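Side-chain contacts in nicotinamide-nucleotide adenylyltransferase NadR family / Ribosylnicotinamide kinase (Lactococcus lactis subsp. cremoris, PDB 6GYE), which binds nicotinamide riboside and probably phosphorylates it in a P-loop kinase domain, a step of NAD+ synthesis: residues A[237-240]-A[241-244]; A[286-289]-A[290-294]; A[258-261]-A[262-266]. One frame throughout, in Å; residues are numbered along the deposited sequence.

How the contacts relate
All three contacts lie in the P-loop NTPase domain and are local ones, each within a continuous run of chain. Along the sequence contact 1 comes first, on helix 229-247; contact 3 follows, where strand 255-259, at one edge of the four-stranded parallel sheet, passes into helix 262-272; contact 2 closes the series at the end of helix 275-290. Their centres are 10 to 11 Å apart. Contacts 1 and 2 each reach contact 3 by a hydrogen bond, and Tyr240 packs its ring on Thr288 and its hydroxyl on Asp291 CB. Each holds residues of the nicotinamide riboside pocket, contact 3 through Leu258 alone.

Contact 1 of 3, residues A[237-240]-A[241-244]; sequences TGQY and DANS. With NNR (Nicotinamide riboside), chain I.
Tyr240 and Ser244 meet one turn apart on helix 229-247, an alpha-helix of the P-loop NTPase domain that lines the nicotinamide riboside pocket. Tyr240 O accepts twice: from Ser244 N at 2.9 Å in a nearly straight helix bond, and from Ser244 OG at 3.0 Å, the two donors arriving from opposite faces of the carbonyl plane. The hydroxyl can bend back because OG lies anti to the carbonyl carbon (chi1 -57°), and this also sets it over one face of the Tyr240 ring, offset toward the rim, 3.4 Å from CE2.

One residue back, Gln239 and Asn243 link their amides. Gln239 NE2 donates to Asn243 OD1 at 3.0 Å; the oxygen lies in the glutamine amide plane, while the donor stands above the asparagine carbonyl plane. Both buried amides have further partners: Gln239 OE1 accepts from Tyr212 N and NE2 also donates to Glu210 O, whereas Asn243 OD1 is bonded to Ser209 OG and ND2 to Thr260 O. Gln239 NE2, Asn243 OD1 and Tyr240 O thus have two partners each. At the pocket end, Tyr240 OH donates to the ribose ring oxygen O4R of nicotinamide riboside at 2.6 Å.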
loop_
_atom_site.group_PDB
_atom_site.type_symbol
_atom_site.label_atom_id
_atom_site.label_comp_id
_atom_site.label_asym_id
_atom_site.label_seq_id
_atom_site.Cartn_x
_atom_site.Cartn_y
_atom_site.Cartn_z
ATOM N N THR A 237 -4.959 13.833 -12.993
ATOM C CA THR A 237 -3.827 13.745 -12.076
ATOM C C THR A 237 -4.138 14.416 -10.741
ATOM O O THR A 237 -3.660 13.962 -9.692
ATOM C CB THR A 237 -2.574 14.347 -12.714
ATOM O OG1 THR A 237 -2.740 15.744 -12.817
ATOM C CG2 THR A 237 -2.390 13.809 -14.116
ATOM N N GLY A 238 -4.968 15.462 -10.756
ATOM C CA GLY A 238 -5.313 16.149 -9.523
ATOM C C GLY A 238 -6.101 15.281 -8.552
ATOM O O GLY A 238 -5.816 15.258 -7.349
ATOM N N GLN A 239 -7.143 14.603 -9.045
ATOM C CA GLN A 239 -7.889 13.702 -8.173
ATOM C C GLN A 239 -7.008 12.536 -7.712
ATOM O O GLN A 239 -7.070 12.120 -6.548
ATOM C CB GLN A 239 -9.135 13.169 -8.880
ATOM C CG GLN A 239 -10.066 12.387 -7.954
ATOM C CD GLN A 239 -10.763 13.282 -6.946
ATOM O OE1 GLN A 239 -11.537 14.156 -7.320
ATOM N NE2 GLN A 239 -10.471 13.090 -5.667
ATOM N N TYR A 240 -6.158 12.016 -8.603
ATOM C CA TYR A 240 -5.285 10.908 -8.234
ATOM C C TYR A 240 -4.322 11.295 -7.111
ATOM O O TYR A 240 -4.122 10.527 -6.163
ATOM C CB TYR A 240 -4.507 10.417 -9.451
ATOM C CG TYR A 240 -3.591 9.284 -9.074
ATOM C CD1 TYR A 240 -4.073 7.971 -8.994
ATOM C CD2 TYR A 240 -2.261 9.521 -8.760
ATOM C CE1 TYR A 240 -3.237 6.929 -8.625
ATOM C CE2 TYR A 240 -1.421 8.488 -8.393
ATOM C CZ TYR A 240 -1.909 7.204 -8.328
ATOM O OH TYR A 240 -1.055 6.200 -7.964
ATOM N N ASP A 241 -3.697 12.475 -7.216
ATOM C CA ASP A 241 -2.788 12.944 -6.171
ATOM C C ASP A 241 -3.519 13.176 -4.850
ATOM O O ASP A 241 -2.998 12.852 -3.770
ATOM C CB ASP A 241 -2.097 14.242 -6.618
ATOM C CG ASP A 241 -1.140 14.033 -7.790
ATOM O OD1 ASP A 241 -0.775 12.866 -8.067
ATOM O OD2 ASP A 241 -0.762 15.044 -8.440
ATOM N N ALA A 242 -4.714 13.764 -4.911
ATOM C CA ALA A 242 -5.485 13.978 -3.692
ATOM C C ALA A 242 -5.799 12.652 -3.014
ATOM O O ALA A 242 -5.691 12.529 -1.788
ATOM C CB ALA A 242 -6.786 14.716 -4.012
ATOM N N ASN A 243 -6.183 11.652 -3.805
ATOM C CA ASN A 243 -6.534 10.348 -3.264
ATOM C C ASN A 243 -5.317 9.625 -2.684
ATOM O O ASN A 243 -5.390 9.093 -1.567
ATOM C CB ASN A 243 -7.226 9.529 -4.351
ATOM C CG ASN A 243 -8.613 10.089 -4.682
ATOM O OD1 ASN A 243 -9.097 10.974 -3.982
ATOM N ND2 ASN A 243 -9.261 9.559 -5.715
ATOM N N SER A 244 -4.182 9.633 -3.401
ATOM C CA SER A 244 -2.959 9.024 -2.863
ATOM C C SER A 244 -2.521 9.690 -1.565
ATOM O O SER A 244 -2.025 9.026 -0.648
ATOM C CB SER A 244 -1.814 9.134 -3.868
ATOM O OG SER A 244 -2.166 8.549 -5.093
HETATM O O2R NNR I . -0.537 6.659 -3.727
HETATM C C2R NNR I . -0.933 5.303 -3.972
HETATM C C3R NNR I . 0.249 4.390 -4.278
HETATM O O3R NNR I . 1.503 5.084 -4.268
HETATM C C4R NNR I . -0.009 3.816 -5.662
HETATM C C5R NNR I . -0.090 2.296 -5.623
HETATM O O5R NNR I . -0.377 1.800 -6.936
HETATM O O4R NNR I . -1.246 4.352 -6.139
HETATM C C1R NNR I . -1.840 5.243 -5.192
HETATM N N1 NNR I . -3.160 4.745 -4.801
HETATM C C2 NNR I . -4.258 5.292 -5.338
HETATM C C6 NNR I . -3.252 3.748 -3.911
HETATM C C5 NNR I . -4.493 3.255 -3.522
HETATM C C4 NNR I . -5.646 3.804 -4.064
HETATM C C3 NNR I . -5.523 4.836 -4.985
HETATM C C7 NNR I . -6.746 5.455 -5.592
HETATM O O7 NNR I . -6.686 6.593 -6.029
HETATM N N7 NNR I . -7.871 4.743 -5.639
#

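Contact 2 of 3, residues A[286-289]-A[290-294]; sequences RKTI and ADERM. With NNR (Nicotinamide riboside), chain I.
Arg286 O receives Ala290 N at 2.9 Å in an ordinary helical bond, but one residue later the pattern changes: Asp291 N divides itself between a weak bond to Lys287 O and a shorter one of 3.0 Å to Thr288 O. Glu292 N then bonds to Ile289 O, and both of these i to i+3 donors stand well above the carbonyl planes they meet, as the chain turns tighter and leaves the helix.

Across this turn Lys287 and Asp291 form a salt bridge, NZ to OD2 2.8 Å, with the oxygen approached nearly along its C-O bond. The lysine chain bends at chi2 (-85°), which brings its ammonium to the end of OD2. This is the C-terminal end of helix 275-290, running into the loop before strand 296-300 of the P-loop domain's parallel sheet, and the loop borders the nicotinamide riboside. With an alanine here in place of Asp291, the Lys287 ammonium is likely to lose its mate and be set free to turn.

Glu292 lays CG 3.3 Å from Thr288 O and sends OE2 to Ala262 N. Arg293 turns its guanidinium back: NH1 donates to Ala290 O, which lies in the guanidinium plane at 3.1 Å, and, less straight, to Glu292 O. One guanidinium face meets ribose O5R, 3.3 Å from NH2; O5R also gives a weak bond to Asp291 O.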
loop_
_atom_site.group_PDB
_atom_site.type_symbol
_atom_site.label_atom_id
_atom_site.label_comp_id
_atom_site.label_asym_id
_atom_site.label_seq_id
_atom_site.Cartn_x
_atom_site.Cartn_y
_atom_site.Cartn_z
ATOM N N ARG A 286 -6.093 5.216 -18.827
ATOM C CA ARG A 286 -5.752 3.814 -18.608
ATOM C C ARG A 286 -4.633 3.678 -17.584
ATOM O O ARG A 286 -4.729 2.881 -16.643
ATOM C CB ARG A 286 -5.355 3.147 -19.933
ATOM C CG ARG A 286 -6.454 3.124 -20.996
ATOM C CD ARG A 286 -6.211 2.070 -22.084
ATOM N NE ARG A 286 -4.910 2.211 -22.736
ATOM C CZ ARG A 286 -4.681 2.995 -23.782
ATOM N NH1 ARG A 286 -5.668 3.714 -24.298
ATOM N NH2 ARG A 286 -3.465 3.066 -24.303
ATOM N N LYS A 287 -3.555 4.440 -17.763
ATOM C CA LYS A 287 -2.486 4.467 -16.768
ATOM C C LYS A 287 -3.037 4.752 -15.368
ATOM O O LYS A 287 -2.810 3.984 -14.426
ATOM C CB LYS A 287 -1.452 5.523 -17.181
ATOM C CG LYS A 287 -0.046 5.377 -16.627
ATOM C CD LYS A 287 0.083 6.009 -15.250
ATOM C CE LYS A 287 1.436 5.701 -14.607
ATOM N NZ LYS A 287 1.574 6.272 -13.224
ATOM N N THR A 288 -3.827 5.816 -15.225
ATOM C CA THR A 288 -4.286 6.198 -13.893
ATOM C C THR A 288 -5.256 5.176 -13.304
ATOM O O THR A 288 -5.151 4.823 -12.123
ATOM C CB THR A 288 -4.917 7.577 -13.937
ATOM O OG1 THR A 288 -3.975 8.505 -14.509
ATOM C CG2 THR A 288 -5.327 8.018 -12.520
ATOM N N ILE A 289 -6.208 4.691 -14.101
ATOM C CA ILE A 289 -7.156 3.719 -13.576
ATOM C C ILE A 289 -6.423 2.445 -13.171
ATOM O O ILE A 289 -6.783 1.792 -12.183
ATOM C CB ILE A 289 -8.275 3.455 -14.601
ATOM C CG1 ILE A 289 -9.164 4.698 -14.732
ATOM C CG2 ILE A 289 -9.119 2.235 -14.187
ATOM C CD1 ILE A 289 -10.172 4.616 -15.880
ATOM N N ALA A 290 -5.369 2.090 -13.905
ATOM C CA ALA A 290 -4.564 0.927 -13.549
ATOM C C ALA A 290 -3.838 1.077 -12.217
ATOM O O ALA A 290 -3.477 0.061 -11.616
ATOM C CB ALA A 290 -3.531 0.650 -14.643
ATOM N N ASP A 291 -3.589 2.302 -11.759
ATOM C CA ASP A 291 -2.905 2.528 -10.494
ATOM C C ASP A 291 -3.855 2.626 -9.317
ATOM O O ASP A 291 -3.407 2.922 -8.207
ATOM C CB ASP A 291 -2.074 3.814 -10.544
ATOM C CG ASP A 291 -0.862 3.690 -11.420
ATOM O OD1 ASP A 291 -0.462 2.548 -11.729
ATOM O OD2 ASP A 291 -0.303 4.742 -11.799
ATOM N N GLU A 292 -5.149 2.465 -9.540
ATOM C CA GLU A 292 -6.123 2.565 -8.466
ATOM C C GLU A 292 -6.375 1.201 -7.842
ATOM O O GLU A 292 -6.438 0.185 -8.539
ATOM C CB GLU A 292 -7.427 3.162 -8.983
ATOM C CG GLU A 292 -7.258 4.573 -9.531
ATOM C CD GLU A 292 -8.588 5.222 -9.882
ATOM O OE1 GLU A 292 -9.622 4.582 -9.601
ATOM O OE2 GLU A 292 -8.602 6.360 -10.416
ATOM N N ARG A 293 -6.486 1.183 -6.518
ATOM C CA ARG A 293 -6.830 -0.016 -5.766
ATOM C C ARG A 293 -8.102 0.300 -5.004
ATOM O O ARG A 293 -8.079 1.121 -4.089
ATOM C CB ARG A 293 -5.716 -0.414 -4.794
ATOM C CG ARG A 293 -4.312 -0.308 -5.323
ATOM C CD ARG A 293 -3.877 -1.597 -5.956
ATOM N NE ARG A 293 -2.554 -1.498 -6.565
ATOM C CZ ARG A 293 -2.341 -1.208 -7.845
ATOM N NH1 ARG A 293 -3.370 -0.975 -8.649
ATOM N NH2 ARG A 293 -1.103 -1.147 -8.318
ATOM N N MET A 294 -9.203 -0.367 -5.340
ATOM C CA MET A 294 -10.475 -0.136 -4.668
ATOM C C MET A 294 -11.011 -1.438 -4.098
ATOM O O MET A 294 -11.008 -2.471 -4.776
ATOM C CB MET A 294 -11.490 0.490 -5.624
ATOM C CG MET A 294 -11.098 1.914 -5.997
ATOM S SD MET A 294 -12.142 2.637 -7.255
ATOM C CE MET A 294 -11.658 1.702 -8.697
HETATM O O2R NNR I . -0.537 6.659 -3.727
HETATM C C2R NNR I . -0.933 5.303 -3.972
HETATM C C3R NNR I . 0.249 4.390 -4.278
HETATM O O3R NNR I . 1.503 5.084 -4.268
HETATM C C4R NNR I . -0.009 3.816 -5.662
HETATM C C5R NNR I . -0.090 2.296 -5.623
HETATM O O5R NNR I . -0.377 1.800 -6.936
HETATM O O4R NNR I . -1.246 4.352 -6.139
HETATM C C1R NNR I . -1.840 5.243 -5.192
HETATM N N1 NNR I . -3.160 4.745 -4.801
HETATM C C2 NNR I . -4.258 5.292 -5.338
HETATM C C6 NNR I . -3.252 3.748 -3.911
HETATM C C5 NNR I . -4.493 3.255 -3.522
HETATM C C4 NNR I . -5.646 3.804 -4.064
HETATM C C3 NNR I . -5.523 4.836 -4.985
HETATM C C7 NNR I . -6.746 5.455 -5.592
HETATM O O7 NNR I . -6.686 6.593 -6.029
HETATM N N7 NNR I . -7.871 4.743 -5.639
#

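Contact 3 of 3, residues A[258-261]-A[262-266]. With NNR (Nicotinamide riboside), chain I.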
loop_
_atom_site.group_PDB
_atom_site.type_symbol
_atom_site.label_atom_id
_atom_site.label_comp_id
_atom_site.label_asym_id
_atom_site.label_seq_id
_atom_site.Cartn_x
_atom_site.Cartn_y
_atom_site.Cartn_z
ATOM N N LEU A 258 -12.660 7.849 -0.631
ATOM C CA LEU A 258 -12.284 8.675 -1.769
ATOM C C LEU A 258 -13.530 9.249 -2.432
ATOM O O LEU A 258 -14.449 8.502 -2.783
ATOM C CB LEU A 258 -11.471 7.862 -2.781
ATOM C CG LEU A 258 -10.184 7.232 -2.247
ATOM C CD1 LEU A 258 -9.449 6.548 -3.403
ATOM C CD2 LEU A 258 -9.280 8.285 -1.545
ATOM N N ASP A 259 -13.533 10.567 -2.647
ATOM C CA ASP A 259 -14.635 11.260 -3.318
ATOM C C ASP A 259 -14.317 11.318 -4.811
ATOM O O ASP A 259 -13.662 12.254 -5.301
ATOM C CB ASP A 259 -14.836 12.654 -2.728
ATOM C CG ASP A 259 -16.193 13.257 -3.099
ATOM O OD1 ASP A 259 -16.868 12.682 -3.982
ATOM O OD2 ASP A 259 -16.600 14.278 -2.495
ATOM N N THR A 260 -14.785 10.296 -5.538
ATOM C CA THR A 260 -14.607 10.104 -6.984
ATOM C C THR A 260 -13.164 9.777 -7.365
ATOM O O THR A 260 -12.252 9.826 -6.532
ATOM C CB THR A 260 -15.101 11.317 -7.814
ATOM O OG1 THR A 260 -14.148 12.379 -7.782
ATOM C CG2 THR A 260 -16.430 11.833 -7.322
ATOM N N ASP A 261 -12.957 9.428 -8.628
ATOM C CA ASP A 261 -11.684 8.896 -9.104
ATOM C C ASP A 261 -11.598 9.142 -10.615
ATOM O O ASP A 261 -12.420 9.874 -11.177
ATOM C CB ASP A 261 -11.594 7.404 -8.783
ATOM C CG ASP A 261 -12.435 6.583 -9.728
ATOM O OD1 ASP A 261 -13.529 7.054 -10.130
ATOM O OD2 ASP A 261 -11.978 5.496 -10.115
ATOM N N ALA A 262 -10.655 8.467 -11.289
ATOM C CA ALA A 262 -10.476 8.713 -12.720
ATOM C C ALA A 262 -11.622 8.141 -13.552
ATOM O O ALA A 262 -11.962 8.707 -14.602
ATOM C CB ALA A 262 -9.130 8.156 -13.197
ATOM N N ILE A 263 -12.247 7.048 -13.101
ATOM C CA ILE A 263 -13.398 6.515 -13.831
ATOM C C ILE A 263 -14.513 7.553 -13.896
ATOM O O ILE A 263 -15.129 7.766 -14.945
ATOM C CB ILE A 263 -13.884 5.198 -13.195
ATOM C CG1 ILE A 263 -12.838 4.111 -13.406
ATOM C CG2 ILE A 263 -15.226 4.773 -13.789
ATOM C CD1 ILE A 263 -13.271 2.773 -12.989
ATOM N N VAL A 264 -14.801 8.202 -12.767
ATOM C CA VAL A 264 -15.804 9.264 -12.756
ATOM C C VAL A 264 -15.435 10.352 -13.759
ATOM O O VAL A 264 -16.265 10.775 -14.573
ATOM C CB VAL A 264 -15.975 9.828 -11.334
ATOM C CG1 VAL A 264 -16.785 11.126 -11.358
ATOM C CG2 VAL A 264 -16.644 8.791 -10.454
ATOM N N THR A 265 -14.180 10.813 -13.731
ATOM C CA THR A 265 -13.763 11.819 -14.709
ATOM C C THR A 265 -13.867 11.280 -16.126
ATOM O O THR A 265 -14.200 12.029 -17.049
ATOM C CB THR A 265 -12.332 12.274 -14.441
ATOM O OG1 THR A 265 -12.236 12.750 -13.101
ATOM C CG2 THR A 265 -11.909 13.431 -15.416
ATOM N N ARG A 266 -13.611 9.978 -16.311
ATOM C CA ARG A 266 -13.696 9.386 -17.639
ATOM C C ARG A 266 -15.131 9.338 -18.141
ATOM O O ARG A 266 -15.367 9.381 -19.352
ATOM C CB ARG A 266 -13.076 7.985 -17.635
ATOM C CG ARG A 266 -12.836 7.408 -19.028
ATOM C CD ARG A 266 -12.147 6.034 -18.969
ATOM N NE ARG A 266 -11.919 5.460 -20.301
ATOM C CZ ARG A 266 -12.717 4.571 -20.882
ATOM N NH1 ARG A 266 -13.797 4.144 -20.252
ATOM N NH2 ARG A 266 -12.431 4.098 -22.088
HETATM O O2R NNR I . -0.537 6.659 -3.727
HETATM C C2R NNR I . -0.933 5.303 -3.972
HETATM C C3R NNR I . 0.249 4.390 -4.278
HETATM O O3R NNR I . 1.503 5.084 -4.268
HETATM C C4R NNR I . -0.009 3.816 -5.662
HETATM C C5R NNR I . -0.090 2.296 -5.623
HETATM O O5R NNR I . -0.377 1.800 -6.936
HETATM O O4R NNR I . -1.246 4.352 -6.139
HETATM C C1R NNR I . -1.840 5.243 -5.192
HETATM N N1 NNR I . -3.160 4.745 -4.801
HETATM C C2 NNR I . -4.258 5.292 -5.338
HETATM C C6 NNR I . -3.252 3.748 -3.911
HETATM C C5 NNR I . -4.493 3.255 -3.522
HETATM C C4 NNR I . -5.646 3.804 -4.064
HETATM C C3 NNR I . -5.523 4.836 -4.985
HETATM C C7 NNR I . -6.746 5.455 -5.592
HETATM O O7 NNR I . -6.686 6.593 -6.029
HETATM N N7 NNR I . -7.871 4.743 -5.639
HETATM O O HOH W 1 -10.233 12.382 -11.695
#
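Asp261 holds CG between its own backbone N and carbonyl carbon (chi1 76°), a rotation that swings the carboxylate forward over the first turn of helix 262-272 and, at the N-cap position, lets it cap the helix. OD1 accepts from Val264 N at 3.1 Å; the N-H points almost straight at the oxygen (168°), though it comes from above the carboxylate plane. OD2 takes a longer, weak bond from Ile263 N. The main chain adds the first helical bond, Thr265 N to Asp261 O at 3.2 Å, with the donor in the carbonyl plane. A water bonded to Thr265 OG1 also gives a weak bond to Asp261 O.

Thr260, just before the cap, has a positive phi (69°) with an extended psi as the chain leaves strand 255-259. Its side chain crosses that of Val264 at about a right angle, Thr260 CB lying 3.9 Å from Val264 CG1, so the two beta-branched side chains touch through their methyl and CB carbons.

This is a strand-loop-helix junction of the P-loop NTPase fold. Upstream, Asp259 forms a salt bridge with Lys193 and a hydrogen bond with Thr194, both in a probable Walker A loop, and Leu258 places CD1 3.3 Å from the ligand amide nitrogen N7. Glu292, which caps the amide of Ala262 at the first residue of the helix, also brings OE1 close to Asp261 OD2. Two acidic groups thus crowd the positive end of the helix dipole, which would partly offset their repulsion; a proton shared between them is possible.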